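Local coordinates for protein glycosyl hydrolase family 88 (Pedobacter heparinus, PDB 3WIW) that probably releases unsaturated glucuronyl residues from heparin-derived oligosaccharides by hydrolysis, on an alpha6/alpha6-barrel, at residues N55-N60 with R71-G76; M120-Y125 with L179-W184; F354-H359 with Y376-Y381. All blocks are in the same frame, centred on the assembly; numbering follows the deposited sequence. Where two conformers were deposited one is given.

The three contacts lie in series along the chain but touch one another within the same barrel. Contact 1 touches both of the others, its centre about 12 Å from that of contact 3 and about 17 Å from that of contact 2; the centres of contacts 2 and 3 are about 20 Å apart. Trp-73 joins contact 1 to contact 3 by meeting Tyr-376, while its backbone packs on Met-120 of contact 2. The side chain of Trp-73 also comes within about 3 Å of both Asp-116, the predicted nucleophile, and a bound HEPES molecule. Contacts 2 and 3 stand farther back: Tyr-181 and Ala-377 have side chains about 12 and 14 Å from that ligand.

Contact 1 (N55-N60 with R71-G76); sequences NPRSVN and RDWTTG
Arg-57 reaches across to Asp-72 with its guanidinium turned nearly perpendicular to the carboxylate, the two planes 86° apart. The salt bridge is made through one nitrogen: NH1 of Arg-57 lies 2.9 Å from OD2 of Asp-72, which it meets on the syn side but tilted out of the carboxylate plane, and a weak bond to OD1 accompanies it. CG stands anti to the backbone N (chi1 175°) and the chain runs extended from there to NE, carrying the charged end past Thr-74, whose OG1 sits 3.4 Å from CD of Arg-57. Thr-74 CG2 covers one face of the guanidinium and also lies over the centre of the Trp-73 ring.

Asp-72 is held by its own loop in an Asx turn: its OD1 accepts from the backbone N of Thr-74 at 2.8 Å through the anti lone pair, and from Thr-74 OG1, 2.7 Å away, from above the carboxylate plane. A type I turn from Asp-72 to Thr-75 shapes this loop, which leads from strand 65-68 into helix 77-89, whereas Arg-57 and Ser-58 form a classic beta bulge opposite Arg-66. The loop brings the Trp-73 side chain to about 3 Å (nearest atoms) from that of Asp-116, the predicted nucleophile. NE of Arg-57 makes a further salt bridge with Glu-369, so two carboxylates share this guanidinium.

At the start of strand 55-59, Asn-55 donates from ND2 to Thr-75 OG1 over 2.9 Å, the hydroxyl lying close to the amide plane. Thr-75 OG1 is also hydrogen-bonded to Ala-68 O, tying this corner to strand 65-68.

Contact 2 (M120-Y125 with L179-W184); sequences MLYCSY and LEYLYW
Leu-121 begins the packing of helix 117-132 against helix 175-188, two helices of the alpha6/alpha6-barrel whose local axes come within 9.5 Å, their N-to-C directions 66° apart. Its CD1 lies 3.7 Å from Tyr-181 OH, at the far end of that ring; the hydroxyl itself is hydrogen-bonded to Leu-141 O in helix 138-150, so a third helix fixes its position.

Tyr-122 follows and carries most of the contact, at the centre of an aromatic cluster with Tyr-181 and Trp-184. CG lies anti to the backbone N (chi1 -164°), which sends the ring out across helix 175-188. One face rests on the backbone there, with Tyr-181 CA 4.0 Å from the centroid of the Tyr-122 ring. In return, Tyr-122 CB sits over the face of the Tyr-181 ring, a reciprocal pair of CH-pi contacts. The two rings are nearly parallel, at 22°, but offset with little of one ring above the other. Trp-184 is met differently: its five-membered ring lies oblique to that of Tyr-122, whose OH comes within 3.3 Å of Trp-184 CB. Glu-180 lies at an edge of the phenol ring, near its plane, and one water joins the two side chains, 2.6 Å from Tyr-122 OH and donating to Glu-180 OE1. Shortening Tyr-122 to an alanine is likely to leave a gap against the Tyr-181 backbone and beside the Trp-184 ring, and to deprive the bridging water of its phenol partner.

Ser-124 turns back to its own helix, within a wider pi-type turn spanning 120-125: its OG donates to a lone pair of Met-120 O over 2.7 Å, lying in the carbonyl plane.

Contact 3 (F354-H359 with Y376-Y381); sequences FFILKH and YADYYY
The carboxylate of Asp-378 grips two consecutive backbone amides of the loop, one with each oxygen. Ile-356 N donates to OD2 of Asp-378 over 2.8 Å in a practically straight bond (179°), arriving from above the carboxylate plane. Leu-357 N reaches OD1 of Asp-378 at 2.9 Å, on the syn side but again well out of the plane. A water also sits 2.8 Å from both Leu-357 O and Asp-378 OD1. With CG anti to its own carbonyl carbon (chi1 -66°), Asp-378 sends the carboxylate off the helix toward the loop, where both oxygens can be used at once. The edge of the Phe-355 ring closes in beside OD2, its CD1 3.6 Å from that oxygen.

Next to this polar pair lies an apolar one. Leu-357 lies over one face of Tyr-381: CD2 stands over the middle of the ring, 4.0 Å from its centroid and only 6° off the normal, while CD1 packs against Tyr-381 CB at 3.6 Å. Ile-356 adds its CG2 branch, which approaches the same ring obliquely at CE2, 3.8 Å away.

Farther out, Asn-352 donates to the carbonyls of Phe-355 and Leu-357, and Ile-356 makes a backbone hydrogen bond with Ala-347, which further holds the loop. Tyr-381 OH is hydrogen-bonded to Ser-341 OG.

Asp-378 lies in the first turn of helix 375-392, whose N-terminal end would probably favour its negative charge. This is structural packing set back from the predicted substrate site, the Ala-377 side chain being about 8 Å (nearest atoms) from that of Arg-246: a buried acid near the start of a helix of the alpha6/alpha6-barrel fastens the loop between helix 327-340 and strand 360-361 by its main-chain amides.

Contact 1 (N55-N60 with R71-G76)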
loop_
_atom_site.group_PDB
_atom_site.type_symbol
_atom_site.label_atom_id
_atom_site.label_comp_id
_atom_site.label_asym_id
_atom_site.label_seq_id
_atom_site.Cartn_x
_atom_site.Cartn_y
_atom_site.Cartn_z
ATOM N N ASN A 55 -14.325 -9.077 -3.995
ATOM C CA ASN A 55 -14.139 -7.649 -3.811
ATOM C C ASN A 55 -13.839 -6.907 -5.099
ATOM O O ASN A 55 -13.192 -7.446 -5.994
ATOM C CB ASN A 55 -13.032 -7.429 -2.791
ATOM C CG ASN A 55 -13.419 -7.963 -1.444
ATOM O OD1 ASN A 55 -14.364 -7.458 -0.833
ATOM N ND2 ASN A 55 -12.767 -9.030 -1.006
ATOM N N PRO A 56 -14.304 -5.659 -5.211
ATOM C CA PRO A 56 -13.989 -4.901 -6.431
ATOM C C PRO A 56 -12.499 -4.594 -6.506
ATOM O O PRO A 56 -11.916 -4.132 -5.520
ATOM C CB PRO A 56 -14.817 -3.628 -6.253
ATOM C CG PRO A 56 -14.934 -3.455 -4.787
ATOM C CD PRO A 56 -15.053 -4.852 -4.228
ATOM N N ARG A 57 -11.893 -4.861 -7.666
ATOM C CA ARG A 57 -10.468 -4.629 -7.859
ATOM C C ARG A 57 -10.142 -3.504 -8.845
ATOM O O ARG A 57 -9.392 -2.599 -8.521
ATOM C CB ARG A 57 -9.767 -5.916 -8.305
ATOM C CG ARG A 57 -8.296 -5.715 -8.651
ATOM C CD ARG A 57 -7.573 -7.043 -8.916
ATOM N NE ARG A 57 -6.329 -6.826 -9.636
ATOM C CZ ARG A 57 -5.277 -7.635 -9.656
ATOM N NH1 ARG A 57 -5.251 -8.731 -8.881
ATOM N NH2 ARG A 57 -4.223 -7.318 -10.415
ATOM N N SER A 58 -10.670 -3.583 -10.061
ATOM C CA SER A 58 -10.344 -2.606 -11.088
ATOM C C SER A 58 -11.445 -2.625 -12.137
ATOM O O SER A 58 -12.394 -3.412 -12.041
ATOM C CB SER A 58 -8.975 -2.886 -11.723
ATOM O OG SER A 58 -8.935 -4.176 -12.314
ATOM N N VAL A 59 -11.331 -1.758 -13.142
ATOM C CA VAL A 59 -12.320 -1.707 -14.206
ATOM C C VAL A 59 -11.657 -2.162 -15.506
ATOM O O VAL A 59 -10.637 -1.615 -15.920
ATOM C CB VAL A 59 -12.912 -0.298 -14.328
ATOM C CG1 VAL A 59 -13.893 -0.220 -15.516
ATOM C CG2 VAL A 59 -13.625 0.089 -13.036
ATOM N N ASN A 60 -12.227 -3.192 -16.122
ATOM C CA ASN A 60 -11.724 -3.739 -17.379
ATOM C C ASN A 60 -11.910 -2.769 -18.536
ATOM O O ASN A 60 -12.765 -1.880 -18.456
ATOM C CB ASN A 60 -12.489 -5.019 -17.687
ATOM C CG ASN A 60 -12.216 -6.108 -16.673
ATOM O OD1 ASN A 60 -11.068 -6.294 -16.235
ATOM N ND2 ASN A 60 -13.264 -6.819 -16.263
ATOM N N ARG A 71 -8.208 -15.480 -2.821
ATOM C CA ARG A 71 -6.843 -15.796 -3.244
ATOM C C ARG A 71 -6.100 -14.612 -3.869
ATOM O O ARG A 71 -4.878 -14.639 -4.015
ATOM C CB ARG A 71 -6.867 -16.938 -4.258
ATOM C CG ARG A 71 -7.461 -16.531 -5.590
ATOM C CD ARG A 71 -7.267 -17.596 -6.647
ATOM N NE ARG A 71 -7.955 -17.230 -7.877
ATOM C CZ ARG A 71 -9.248 -17.442 -8.098
ATOM N NH1 ARG A 71 -9.794 -17.075 -9.248
ATOM N NH2 ARG A 71 -9.996 -18.021 -7.168
ATOM N N ASP A 72 -6.839 -13.581 -4.254
ATOM C CA ASP A 72 -6.268 -12.438 -4.988
ATOM C C ASP A 72 -5.523 -11.512 -4.030
ATOM O O ASP A 72 -6.056 -11.133 -2.983
ATOM C CB ASP A 72 -7.422 -11.710 -5.687
ATOM C CG ASP A 72 -6.988 -10.543 -6.546
ATOM O OD1 ASP A 72 -6.524 -9.534 -6.001
ATOM O OD2 ASP A 72 -7.223 -10.595 -7.771
ATOM N N TRP A 73 -4.315 -11.090 -4.398
ATOM C CA TRP A 73 -3.499 -10.298 -3.479
ATOM C C TRP A 73 -4.116 -8.957 -3.076
ATOM O O TRP A 73 -3.715 -8.369 -2.057
ATOM C CB TRP A 73 -2.105 -10.063 -4.050
ATOM C CG TRP A 73 -1.995 -8.957 -5.088
ATOM C CD1 TRP A 73 -2.171 -9.077 -6.435
ATOM C CD2 TRP A 73 -1.630 -7.589 -4.847
ATOM N NE1 TRP A 73 -1.923 -7.856 -7.057
ATOM C CE2 TRP A 73 -1.590 -6.931 -6.099
ATOM C CE3 TRP A 73 -1.320 -6.861 -3.690
ATOM C CZ2 TRP A 73 -1.267 -5.570 -6.229
ATOM C CZ3 TRP A 73 -0.998 -5.515 -3.812
ATOM C CH2 TRP A 73 -0.978 -4.878 -5.078
ATOM N N THR A 74 -5.069 -8.460 -3.870
ATOM C CA THR A 74 -5.684 -7.181 -3.587
ATOM C C THR A 74 -6.978 -7.328 -2.802
ATOM O O THR A 74 -7.624 -6.332 -2.533
ATOM C CB THR A 74 -6.035 -6.387 -4.882
ATOM O OG1 THR A 74 -7.195 -6.973 -5.500
ATOM C CG2 THR A 74 -4.861 -6.350 -5.873
ATOM N N THR A 75 -7.355 -8.551 -2.409
ATOM C CA THR A 75 -8.707 -8.769 -1.923
ATOM C C THR A 75 -9.007 -8.050 -0.588
ATOM O O THR A 75 -10.163 -7.732 -0.285
ATOM C CB THR A 75 -8.998 -10.278 -1.839
ATOM O OG1 THR A 75 -10.409 -10.479 -1.755
ATOM C CG2 THR A 75 -8.309 -10.920 -0.637
ATOM N N GLY A 76 -7.980 -7.813 0.221
ATOM C CA GLY A 76 -8.163 -7.154 1.502
ATOM C C GLY A 76 -8.354 -5.656 1.434
ATOM O O GLY A 76 -8.779 -5.061 2.437
#

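Contact 2 (M120-Y125 with L179-W184)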
loop_
_atom_site.group_PDB
_atom_site.type_symbol
_atom_site.label_atom_id
_atom_site.label_comp_id
_atom_site.label_asym_id
_atom_site.label_seq_id
_atom_site.Cartn_x
_atom_site.Cartn_y
_atom_site.Cartn_z
ATOM N N MET A 120 -3.518 -8.596 2.454
ATOM C CA MET A 120 -4.785 -9.329 2.412
ATOM C C MET A 120 -5.507 -9.386 3.753
ATOM O O MET A 120 -6.694 -9.079 3.813
ATOM C CB MET A 120 -4.540 -10.750 1.900
ATOM C CG MET A 120 -3.999 -10.752 0.458
ATOM S SD MET A 120 -3.235 -12.314 -0.038
ATOM C CE MET A 120 -4.684 -13.245 -0.379
ATOM N N LEU A 121 -4.798 -9.806 4.806
ATOM C CA LEU A 121 -5.377 -9.904 6.155
ATOM C C LEU A 121 -5.141 -8.671 7.002
ATOM O O LEU A 121 -6.022 -8.251 7.733
ATOM C CB LEU A 121 -4.804 -11.099 6.905
ATOM C CG LEU A 121 -5.338 -12.454 6.480
ATOM C CD1 LEU A 121 -4.503 -13.568 7.105
ATOM C CD2 LEU A 121 -6.774 -12.607 6.947
ATOM N N TYR A 122 -3.941 -8.101 6.967
ATOM C CA TYR A 122 -3.719 -6.976 7.866
ATOM C C TYR A 122 -4.512 -5.720 7.441
ATOM O O TYR A 122 -5.013 -4.981 8.297
ATOM C CB TYR A 122 -2.229 -6.695 8.070
ATOM C CG TYR A 122 -1.966 -5.810 9.270
ATOM C CD1 TYR A 122 -2.244 -6.262 10.561
ATOM C CD2 TYR A 122 -1.445 -4.524 9.112
ATOM C CE1 TYR A 122 -2.008 -5.443 11.666
ATOM C CE2 TYR A 122 -1.218 -3.683 10.196
ATOM C CZ TYR A 122 -1.484 -4.170 11.485
ATOM O OH TYR A 122 -1.260 -3.374 12.601
ATOM N N CYS A 123 -4.675 -5.463 6.137
ATOM C CA CYS A 123 -5.539 -4.363 5.711
ATOM C C CYS A 123 -7.007 -4.566 6.037
ATOM O O CYS A 123 -7.742 -3.595 6.154
ATOM C CB CYS A 123 -5.398 -4.086 4.207
ATOM S SG CYS A 123 -3.742 -3.581 3.685
ATOM N N SER A 124 -7.433 -5.819 6.179
ATOM C CA SER A 124 -8.846 -6.098 6.401
ATOM C C SER A 124 -9.092 -6.379 7.879
ATOM O O SER A 124 -9.523 -5.486 8.624
ATOM C CB SER A 124 -9.304 -7.247 5.481
ATOM O OG SER A 124 -8.514 -8.402 5.680
ATOM N N TYR A 125 -8.759 -7.596 8.307
ATOM C CA TYR A 125 -8.847 -7.992 9.712
ATOM C C TYR A 125 -8.016 -7.093 10.624
ATOM O O TYR A 125 -8.436 -6.813 11.748
ATOM C CB TYR A 125 -8.381 -9.440 9.917
ATOM C CG TYR A 125 -9.420 -10.476 9.576
ATOM C CD1 TYR A 125 -9.689 -10.814 8.251
ATOM C CD2 TYR A 125 -10.157 -11.110 10.576
ATOM C CE1 TYR A 125 -10.650 -11.750 7.939
ATOM C CE2 TYR A 125 -11.114 -12.052 10.265
ATOM C CZ TYR A 125 -11.351 -12.381 8.951
ATOM O OH TYR A 125 -12.315 -13.326 8.650
ATOM N N LEU A 179 5.555 -6.239 6.037
ATOM C CA LEU A 179 6.217 -6.263 7.343
ATOM C C LEU A 179 5.367 -5.668 8.460
ATOM O O LEU A 179 5.510 -6.074 9.613
ATOM C CB LEU A 179 7.565 -5.552 7.287
ATOM C CG LEU A 179 8.539 -6.073 6.235
ATOM C CD1 LEU A 179 9.852 -5.322 6.377
ATOM C CD2 LEU A 179 8.714 -7.590 6.306
ATOM N N GLU A 180 4.471 -4.734 8.120
ATOM C CA GLU A 180 3.693 -4.039 9.148
ATOM C C GLU A 180 2.908 -5.068 9.986
ATOM O O GLU A 180 2.851 -4.996 11.223
ATOM C CB GLU A 180 2.754 -3.006 8.519
ATOM C CG GLU A 180 2.138 -2.127 9.608
ATOM C CD GLU A 180 1.214 -1.062 9.089
ATOM O OE1 GLU A 180 0.481 -0.462 9.901
ATOM O OE2 GLU A 180 1.262 -0.771 7.887
ATOM N N TYR A 181 2.308 -6.024 9.284
ATOM C CA TYR A 181 1.583 -7.126 9.899
ATOM C C TYR A 181 2.442 -7.846 10.939
ATOM O O TYR A 181 1.990 -8.083 12.076
ATOM C CB TYR A 181 1.167 -8.085 8.802
ATOM C CG TYR A 181 0.212 -9.214 9.198
ATOM C CD1 TYR A 181 -0.428 -9.288 10.446
ATOM C CD2 TYR A 181 -0.064 -10.216 8.254
ATOM C CE1 TYR A 181 -1.316 -10.351 10.718
ATOM C CE2 TYR A 181 -0.931 -11.242 8.498
ATOM C CZ TYR A 181 -1.556 -11.321 9.726
ATOM O OH TYR A 181 -2.428 -12.359 9.927
ATOM N N LEU A 182 3.691 -8.169 10.600
ATOM C CA LEU A 182 4.556 -8.890 11.531
ATOM C C LEU A 182 5.038 -8.023 12.683
ATOM O O LEU A 182 5.210 -8.549 13.786
ATOM C CB LEU A 182 5.758 -9.488 10.817
ATOM C CG LEU A 182 5.554 -10.757 10.012
ATOM C CD1 LEU A 182 6.902 -11.268 9.523
ATOM C CD2 LEU A 182 4.854 -11.804 10.856
ATOM N N TYR A 183 5.344 -6.746 12.452
ATOM C CA TYR A 183 5.700 -5.897 13.594
ATOM C C TYR A 183 4.567 -5.879 14.616
ATOM O O TYR A 183 4.784 -6.044 15.825
ATOM C CB TYR A 183 5.985 -4.466 13.167
ATOM C CG TYR A 183 7.219 -4.230 12.316
ATOM C CD1 TYR A 183 8.481 -4.682 12.699
ATOM C CD2 TYR A 183 7.126 -3.470 11.144
ATOM C CE1 TYR A 183 9.592 -4.414 11.913
ATOM C CE2 TYR A 183 8.235 -3.210 10.359
ATOM C CZ TYR A 183 9.462 -3.674 10.750
ATOM O OH TYR A 183 10.570 -3.400 9.980
ATOM N N TRP A 184 3.345 -5.709 14.128
ATOM C CA TRP A 184 2.169 -5.666 14.983
ATOM C C TRP A 184 1.976 -7.005 15.686
ATOM O O TRP A 184 1.787 -7.061 16.897
ATOM C CB TRP A 184 0.910 -5.308 14.165
ATOM C CG TRP A 184 -0.334 -5.513 14.967
ATOM C CD1 TRP A 184 -0.881 -4.647 15.873
ATOM C CD2 TRP A 184 -1.144 -6.706 15.002
ATOM N NE1 TRP A 184 -1.994 -5.228 16.448
ATOM C CE2 TRP A 184 -2.176 -6.485 15.930
ATOM C CE3 TRP A 184 -1.112 -7.921 14.303
ATOM C CZ2 TRP A 184 -3.173 -7.443 16.195
ATOM C CZ3 TRP A 184 -2.097 -8.884 14.568
ATOM C CH2 TRP A 184 -3.108 -8.637 15.511
HETATM O O HOH W 1 0.197 -1.252 12.456
#

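Contact 3 (F354-H359 with Y376-Y381)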
loop_
_atom_site.group_PDB
_atom_site.type_symbol
_atom_site.label_atom_id
_atom_site.label_comp_id
_atom_site.label_asym_id
_atom_site.label_seq_id
_atom_site.Cartn_x
_atom_site.Cartn_y
_atom_site.Cartn_z
ATOM N N PHE A 354 -18.082 2.915 -8.717
ATOM C CA PHE A 354 -18.023 3.210 -7.285
ATOM C C PHE A 354 -16.617 3.200 -6.682
ATOM O O PHE A 354 -16.469 3.308 -5.456
ATOM C CB PHE A 354 -18.970 2.315 -6.469
ATOM C CG PHE A 354 -20.375 2.278 -7.001
ATOM C CD1 PHE A 354 -21.064 3.455 -7.292
ATOM C CD2 PHE A 354 -21.013 1.059 -7.234
ATOM C CE1 PHE A 354 -22.361 3.402 -7.792
ATOM C CE2 PHE A 354 -22.306 1.005 -7.725
ATOM C CZ PHE A 354 -22.974 2.178 -8.008
ATOM N N PHE A 355 -15.585 3.100 -7.520
ATOM C CA PHE A 355 -14.242 3.367 -7.041
ATOM C C PHE A 355 -14.068 4.857 -6.782
ATOM O O PHE A 355 -14.712 5.692 -7.419
ATOM C CB PHE A 355 -13.197 2.917 -8.047
ATOM C CG PHE A 355 -13.098 1.430 -8.199
ATOM C CD1 PHE A 355 -12.337 0.679 -7.314
ATOM C CD2 PHE A 355 -13.759 0.769 -9.228
ATOM C CE1 PHE A 355 -12.221 -0.714 -7.451
ATOM C CE2 PHE A 355 -13.651 -0.608 -9.381
ATOM C CZ PHE A 355 -12.882 -1.362 -8.491
ATOM N N ILE A 356 -13.154 5.196 -5.891
ATOM C CA ILE A 356 -12.978 6.580 -5.463
ATOM C C ILE A 356 -12.055 7.370 -6.414
ATOM O O ILE A 356 -12.407 8.451 -6.845
ATOM C CB ILE A 356 -12.453 6.625 -4.022
ATOM C CG1 ILE A 356 -13.486 5.989 -3.062
ATOM C CG2 ILE A 356 -12.134 8.051 -3.607
ATOM C CD1 ILE A 356 -12.986 5.708 -1.663
ATOM N N LEU A 357 -10.882 6.829 -6.743
ATOM C CA LEU A 357 -9.926 7.477 -7.640
ATOM C C LEU A 357 -9.891 6.835 -9.022
ATOM O O LEU A 357 -10.306 5.683 -9.215
ATOM C CB LEU A 357 -8.522 7.404 -7.059
ATOM C CG LEU A 357 -8.256 8.172 -5.770
ATOM C CD1 LEU A 357 -6.774 8.052 -5.408
ATOM C CD2 LEU A 357 -8.656 9.625 -5.900
ATOM N N LYS A 358 -9.378 7.608 -9.975
ATOM C CA LYS A 358 -9.122 7.141 -11.337
ATOM C C LYS A 358 -7.616 7.075 -11.614
ATOM O O LYS A 358 -6.799 7.532 -10.803
ATOM C CB LYS A 358 -9.765 8.119 -12.314
ATOM C CG LYS A 358 -11.281 8.165 -12.179
ATOM C CD LYS A 358 -11.908 9.270 -13.048
ATOM C CE LYS A 358 -11.658 10.678 -12.499
ATOM N NZ LYS A 358 -12.081 11.728 -13.489
ATOM N N HIS A 359 -7.236 6.486 -12.749
ATOM C CA HIS A 359 -5.874 6.677 -13.311
ATOM C C HIS A 359 -4.720 6.001 -12.563
ATOM O O HIS A 359 -3.681 6.633 -12.349
ATOM C CB HIS A 359 -5.532 8.162 -13.523
ATOM C CG HIS A 359 -6.576 8.934 -14.263
ATOM N ND1 HIS A 359 -7.066 8.553 -15.495
ATOM C CD2 HIS A 359 -7.208 10.090 -13.947
ATOM C CE1 HIS A 359 -7.951 9.447 -15.907
ATOM N NE2 HIS A 359 -8.075 10.374 -14.967
ATOM N N TYR A 376 -6.442 -0.636 -4.246
ATOM C CA TYR A 376 -5.415 -0.161 -3.321
ATOM C C TYR A 376 -5.114 1.322 -3.456
ATOM O O TYR A 376 -4.697 1.946 -2.480
ATOM C CB TYR A 376 -4.134 -0.983 -3.373
ATOM C CG TYR A 376 -3.557 -1.248 -4.754
ATOM C CD1 TYR A 376 -2.654 -0.357 -5.349
ATOM C CD2 TYR A 376 -3.876 -2.421 -5.445
ATOM C CE1 TYR A 376 -2.102 -0.619 -6.593
ATOM C CE2 TYR A 376 -3.319 -2.712 -6.697
ATOM C CZ TYR A 376 -2.428 -1.798 -7.261
ATOM O OH TYR A 376 -1.835 -2.047 -8.481
ATOM N N ALA A 377 -5.345 1.913 -4.633
ATOM C CA ALA A 377 -5.239 3.379 -4.733
ATOM C C ALA A 377 -6.245 4.015 -3.783
ATOM O O ALA A 377 -5.917 4.952 -3.050
ATOM C CB ALA A 377 -5.471 3.850 -6.134
ATOM N N ASP A 378 -7.463 3.480 -3.748
ATOM C CA ASP A 378 -8.489 4.046 -2.877
ATOM C C ASP A 378 -8.123 3.866 -1.396
ATOM O O ASP A 378 -8.334 4.797 -0.596
ATOM C CB ASP A 378 -9.857 3.404 -3.126
ATOM C CG ASP A 378 -10.434 3.702 -4.498
ATOM O OD1 ASP A 378 -9.863 4.500 -5.268
ATOM O OD2 ASP A 378 -11.521 3.163 -4.799
ATOM N N TYR A 379 -7.578 2.700 -1.032
ATOM C CA TYR A 379 -7.223 2.410 0.334
ATOM C C TYR A 379 -6.175 3.402 0.827
ATOM O O TYR A 379 -6.358 4.052 1.876
ATOM C CB TYR A 379 -6.692 0.986 0.379
ATOM C CG TYR A 379 -6.179 0.583 1.738
ATOM C CD1 TYR A 379 -7.040 0.069 2.730
ATOM C CD2 TYR A 379 -4.807 0.688 2.050
ATOM C CE1 TYR A 379 -6.547 -0.331 3.972
ATOM C CE2 TYR A 379 -4.312 0.296 3.301
ATOM C CZ TYR A 379 -5.190 -0.216 4.247
ATOM O OH TYR A 379 -4.749 -0.633 5.471
ATOM N N TYR A 380 -5.084 3.561 0.073
ATOM C CA TYR A 380 -4.017 4.462 0.519
ATOM C C TYR A 380 -4.417 5.930 0.423
ATOM O O TYR A 380 -3.958 6.744 1.219
ATOM C CB TYR A 380 -2.655 4.157 -0.151
ATOM C CG TYR A 380 -2.130 2.820 0.327
ATOM C CD1 TYR A 380 -1.655 2.646 1.638
ATOM C CD2 TYR A 380 -2.195 1.703 -0.505
ATOM C CE1 TYR A 380 -1.215 1.400 2.104
ATOM C CE2 TYR A 380 -1.764 0.452 -0.058
ATOM C CZ TYR A 380 -1.282 0.307 1.255
ATOM O OH TYR A 380 -0.907 -0.929 1.680
ATOM N N TYR A 381 -5.315 6.264 -0.502
ATOM C CA TYR A 381 -5.849 7.611 -0.549
ATOM C C TYR A 381 -6.657 7.952 0.699
ATOM O O TYR A 381 -6.435 8.991 1.325
ATOM C CB TYR A 381 -6.704 7.774 -1.803
ATOM C CG TYR A 381 -7.458 9.075 -1.902
ATOM C CD1 TYR A 381 -6.785 10.286 -2.068
ATOM C CD2 TYR A 381 -8.840 9.090 -1.863
ATOM C CE1 TYR A 381 -7.493 11.506 -2.202
ATOM C CE2 TYR A 381 -9.558 10.281 -1.994
ATOM C CZ TYR A 381 -8.877 11.482 -2.159
ATOM O OH TYR A 381 -9.595 12.650 -2.282
HETATM O O HOH W 2 -8.743 3.929 -7.756
#